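Local coordinates for P450 epoxidase (Sorangium cellulosum, PDB 1Q5D), which is a haem-containing bacterial cytochrome P450, known as EpoK, built on the mainly helical fold of that family, at residues 206-209 / 210-214; 72-76 / 77-81. One frame throughout, in Å; residues are numbered along the deposited sequence.

Interaction 1: residues 206-209 / 210-214; sequences LALL and HGVLD
Residues 206 to 214 form unbroken alpha-helix, in which Leu206, Ala207, Leu208 and Leu209 each offer the carbonyl oxygen to the amide four places on. The last of these bonds, from Leu213 N to Leu209 O at 2.9 Å, is the straightest, with an N-H...O angle of 165°. One turn apart on one flank, methyl CD2 of Leu208 lies 3.8 Å from CG2 of Val212, the two side chains crossing at a slant. CG2 of Val212 is also 3.4 Å from Leu208 O, so this branch packs on both the backbone and the side chain of the preceding turn. The second apolar pair points into the protein: CD1 of Leu209 meets CG of Leu213 at 4.0 Å. In Leu213 the first torsion (-65°) sets CG beside the backbone N, which brings it back over Leu209 O, at 3.3 Å. Such i to i+4 pairs make apolar stripes along helix 195-218 of the P450 fold. Leu209 and Leu213 are buried against Val245, Val248 and Leu244 of helix 241-255, while Leu208 and Val212 rest on Phe172 of helix 169-182; Leu226 of helix 225-234 touches both Val212 and Leu213. Polar residues occupy a more exposed side. The imidazole of His210 has OD2 of Asp214 3.0 Å above one face, displaced toward the rim, an arrangement that does not make a hydrogen bond with NE2. The other carboxylate oxygen of Asp214, OD1, forms a salt bridge with Arg217 further along the helix.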
loop_
_atom_site.group_PDB
_atom_site.type_symbol
_atom_site.label_atom_id
_atom_site.label_comp_id
_atom_site.label_asym_id
_atom_site.label_seq_id
_atom_site.Cartn_x
_atom_site.Cartn_y
_atom_site.Cartn_z
ATOM N N LEU A 206 -18.803 4.825 -1.901
ATOM C CA LEU A 206 -19.108 5.825 -0.900
ATOM C C LEU A 206 -20.542 5.670 -0.407
ATOM O O LEU A 206 -20.794 5.824 0.790
ATOM C CB LEU A 206 -18.858 7.244 -1.426
ATOM C CG LEU A 206 -17.401 7.682 -1.597
ATOM C CD1 LEU A 206 -17.323 8.971 -2.389
ATOM C CD2 LEU A 206 -16.710 7.844 -0.239
ATOM N N ALA A 207 -21.465 5.352 -1.326
ATOM C CA ALA A 207 -22.866 5.097 -0.967
ATOM C C ALA A 207 -22.973 3.910 -0.017
ATOM O O ALA A 207 -23.625 3.991 1.022
ATOM C CB ALA A 207 -23.705 4.828 -2.214
ATOM N N LEU A 208 -22.345 2.811 -0.409
ATOM C CA LEU A 208 -22.302 1.594 0.383
ATOM C C LEU A 208 -21.712 1.861 1.767
ATOM O O LEU A 208 -22.255 1.419 2.786
ATOM C CB LEU A 208 -21.475 0.547 -0.340
ATOM C CG LEU A 208 -21.897 -0.906 -0.177
ATOM C CD1 LEU A 208 -21.103 -1.783 -1.127
ATOM C CD2 LEU A 208 -21.704 -1.356 1.251
ATOM N N LEU A 209 -20.599 2.585 1.801
ATOM C CA LEU A 209 -19.975 2.954 3.063
ATOM C C LEU A 209 -20.956 3.726 3.941
ATOM O O LEU A 209 -21.059 3.468 5.143
ATOM C CB LEU A 209 -18.705 3.779 2.815
ATOM C CG LEU A 209 -17.997 4.296 4.068
ATOM C CD1 LEU A 209 -17.601 3.148 4.987
ATOM C CD2 LEU A 209 -16.792 5.131 3.684
ATOM N N HIS A 210 -21.684 4.668 3.336
ATOM C CA HIS A 210 -22.679 5.455 4.061
ATOM C C HIS A 210 -23.737 4.542 4.702
ATOM O O HIS A 210 -24.136 4.743 5.864
ATOM C CB HIS A 210 -23.338 6.468 3.117
ATOM C CG HIS A 210 -24.302 7.391 3.792
ATOM N ND1 HIS A 210 -23.915 8.297 4.755
ATOM C CD2 HIS A 210 -25.637 7.557 3.635
ATOM C CE1 HIS A 210 -24.971 8.975 5.172
ATOM N NE2 HIS A 210 -26.029 8.545 4.507
ATOM N N GLY A 211 -24.162 3.528 3.956
ATOM C CA GLY A 211 -25.113 2.542 4.454
ATOM C C GLY A 211 -24.591 1.686 5.600
ATOM O O GLY A 211 -25.329 1.377 6.547
ATOM N N VAL A 212 -23.324 1.279 5.502
ATOM C CA VAL A 212 -22.670 0.503 6.549
ATOM C C VAL A 212 -22.551 1.329 7.823
ATOM O O VAL A 212 -22.852 0.847 8.911
ATOM C CB VAL A 212 -21.262 0.014 6.102
ATOM C CG1 VAL A 212 -20.454 -0.522 7.292
ATOM C CG2 VAL A 212 -21.393 -1.036 5.018
ATOM N N LEU A 213 -22.143 2.583 7.685
ATOM C CA LEU A 213 -22.005 3.457 8.831
ATOM C C LEU A 213 -23.354 3.777 9.504
ATOM O O LEU A 213 -23.452 3.773 10.732
ATOM C CB LEU A 213 -21.275 4.744 8.447
ATOM C CG LEU A 213 -19.810 4.585 7.999
ATOM C CD1 LEU A 213 -19.235 5.936 7.590
ATOM C CD2 LEU A 213 -18.993 3.964 9.109
ATOM N N ASP A 214 -24.378 4.055 8.698
ATOM C CA ASP A 214 -25.717 4.301 9.232
ATOM C C ASP A 214 -26.258 3.071 9.969
ATOM O O ASP A 214 -26.941 3.211 10.979
ATOM C CB ASP A 214 -26.693 4.681 8.120
ATOM C CG ASP A 214 -26.544 6.125 7.660
ATOM O OD1 ASP A 214 -26.113 6.997 8.444
ATOM O OD2 ASP A 214 -26.844 6.482 6.506
#

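Interaction 2: residues 72-76 / 77-81; sequences EEWES and SAEYS
Trp74 presents the rim of its indole to the first turn of helix 77-82, with CZ3 4.0 Å from CB of Tyr80, which sits at the ring edge and in its plane. The two side chains cross at about a right angle, and Tyr80 carries its phenol onward to bond through OH to Leu183 O. CB of Ser76 lies over one face of the indole, 3.5 Å above its plane and toward the rim. The carboxylate of Glu79 stands almost perpendicular to the indole (88°); a bend at chi2 (-82°) turns it back, bringing OE2 within 3.7 Å of CB of Ser76, and OE2 also has a long, weak ion pair with Arg48. A type I beta turn from Trp74 to Ser77 leads into the helix. Its closing bond, Ser77 N to Trp74 O, is 3.2 Å long, and Tyr80 N meets Ser76 O at 3.0 Å. Ser76 is the N-cap residue, yet its hydroxyl makes no capping bond. Instead, a water accepts from Ala78 N and donates to Glu75 O, supplying a partner for an amide of the first helical turn. At this helix start the bonds come from the main chain and a water rather than from the Ser76 side chain, and the indole packs alongside.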
loop_
_atom_site.group_PDB
_atom_site.type_symbol
_atom_site.label_atom_id
_atom_site.label_comp_id
_atom_site.label_asym_id
_atom_site.label_seq_id
_atom_site.Cartn_x
_atom_site.Cartn_y
_atom_site.Cartn_z
ATOM N N GLU A 72 -2.788 20.382 -0.740
ATOM C CA GLU A 72 -3.172 21.788 -0.845
ATOM C C GLU A 72 -1.955 22.724 -0.770
ATOM O O GLU A 72 -2.063 23.922 -1.037
ATOM C CB GLU A 72 -4.240 22.143 0.205
ATOM C CG GLU A 72 -5.566 21.406 -0.006
ATOM C CD GLU A 72 -6.662 21.806 0.973
ATOM O OE1 GLU A 72 -6.362 22.028 2.166
ATOM O OE2 GLU A 72 -7.838 21.891 0.548
ATOM N N GLU A 73 -0.796 22.168 -0.426
ATOM C CA GLU A 73 0.458 22.918 -0.462
ATOM C C GLU A 73 1.091 22.877 -1.849
ATOM O O GLU A 73 2.050 23.596 -2.127
ATOM C CB GLU A 73 1.439 22.376 0.576
ATOM C CG GLU A 73 0.954 22.507 2.008
ATOM C CD GLU A 73 1.360 23.824 2.645
ATOM O OE1 GLU A 73 1.231 23.942 3.880
ATOM O OE2 GLU A 73 1.808 24.741 1.917
ATOM N N TRP A 74 0.549 22.035 -2.719
ATOM C CA TRP A 74 1.048 21.901 -4.088
ATOM C C TRP A 74 0.763 23.135 -4.944
ATOM O O TRP A 74 -0.241 23.822 -4.766
ATOM C CB TRP A 74 0.408 20.680 -4.738
ATOM C CG TRP A 74 1.090 20.156 -5.941
ATOM C CD1 TRP A 74 2.401 20.325 -6.301
ATOM C CD2 TRP A 74 0.498 19.344 -6.956
ATOM N NE1 TRP A 74 2.655 19.664 -7.480
ATOM C CE2 TRP A 74 1.501 19.052 -7.904
ATOM C CE3 TRP A 74 -0.791 18.825 -7.162
ATOM C CZ2 TRP A 74 1.260 18.272 -9.033
ATOM C CZ3 TRP A 74 -1.028 18.056 -8.288
ATOM C CH2 TRP A 74 -0.005 17.792 -9.212
ATOM N N GLU A 75 1.651 23.399 -5.887
ATOM C CA GLU A 75 1.468 24.494 -6.820
ATOM C C GLU A 75 0.297 24.219 -7.773
ATOM O O GLU A 75 -0.290 25.149 -8.329
ATOM C CB GLU A 75 2.757 24.724 -7.605
ATOM C CG GLU A 75 3.347 23.469 -8.228
ATOM C CD GLU A 75 4.627 23.747 -8.991
ATOM O OE1 GLU A 75 5.289 22.779 -9.429
ATOM O OE2 GLU A 75 4.975 24.939 -9.155
ATOM N N SER A 76 -0.044 22.939 -7.957
ATOM C CA SER A 76 -1.169 22.563 -8.820
ATOM C C SER A 76 -2.382 22.132 -8.005
ATOM O O SER A 76 -3.216 21.354 -8.474
ATOM C CB SER A 76 -0.775 21.438 -9.770
ATOM O OG SER A 76 0.096 21.902 -10.781
ATOM N N SER A 77 -2.476 22.638 -6.785
ATOM C CA SER A 77 -3.582 22.299 -5.905
ATOM C C SER A 77 -4.969 22.493 -6.535
ATOM O O SER A 77 -5.830 21.622 -6.416
ATOM C CB SER A 77 -3.492 23.107 -4.615
ATOM O OG SER A 77 -4.682 22.946 -3.877
ATOM N N ALA A 78 -5.180 23.636 -7.188
ATOM C CA ALA A 78 -6.471 23.977 -7.776
ATOM C C ALA A 78 -6.896 22.918 -8.769
ATOM O O ALA A 78 -8.006 22.391 -8.716
ATOM C CB ALA A 78 -6.392 25.350 -8.472
ATOM N N GLU A 79 -6.003 22.611 -9.689
ATOM C CA GLU A 79 -6.259 21.563 -10.649
ATOM C C GLU A 79 -6.553 20.239 -9.892
ATOM O O GLU A 79 -7.480 19.501 -10.251
ATOM C CB GLU A 79 -5.069 21.489 -11.616
ATOM C CG GLU A 79 -4.971 20.263 -12.487
ATOM C CD GLU A 79 -4.353 19.102 -11.748
ATOM O OE1 GLU A 79 -5.110 18.162 -11.459
ATOM O OE2 GLU A 79 -3.137 19.139 -11.448
ATOM N N TYR A 80 -5.814 19.972 -8.814
ATOM C CA TYR A 80 -5.993 18.709 -8.079
ATOM C C TYR A 80 -7.307 18.616 -7.306
ATOM O O TYR A 80 -8.006 17.610 -7.391
ATOM C CB TYR A 80 -4.813 18.394 -7.143
ATOM C CG TYR A 80 -4.944 17.019 -6.508
ATOM C CD1 TYR A 80 -4.966 15.879 -7.293
ATOM C CD2 TYR A 80 -5.076 16.868 -5.135
ATOM C CE1 TYR A 80 -5.099 14.613 -6.726
ATOM C CE2 TYR A 80 -5.209 15.594 -4.551
ATOM C CZ TYR A 80 -5.216 14.477 -5.355
ATOM O OH TYR A 80 -5.358 13.207 -4.805
ATOM N N SER A 81 -7.635 19.649 -6.540
ATOM C CA SER A 81 -8.886 19.656 -5.774
ATOM C C SER A 81 -10.099 19.580 -6.687
ATOM O O SER A 81 -11.131 19.033 -6.313
ATOM C CB SER A 81 -8.978 20.902 -4.887
ATOM O OG SER A 81 -8.078 20.814 -3.803
HETATM O O HOH W 1 -3.304 25.001 -8.258
#

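Interactions 1 and 2 belong to different elements of the one P450 chain, their nearest atoms about 12 Å apart without touching. Both centres lie 23 Å from the centre of the chain, and each contact mixes buried residues (Leu209 and Leu213 in interaction 1, Trp74 and Tyr80 in interaction 2) with exposed ones such as His210 and Glu72. Residues 206-214 lie within a long helix that packs against neighbouring helices on its apolar sides, so aliphatic pairs and regular main-chain bonds dominate. Residues 72-81 instead join a loop to a short helix, where an aromatic edge, a turn and a bridging water take over. The side chain of Tyr80 is about 5 Å from the bound EPB, that of Leu206 about 10 Å.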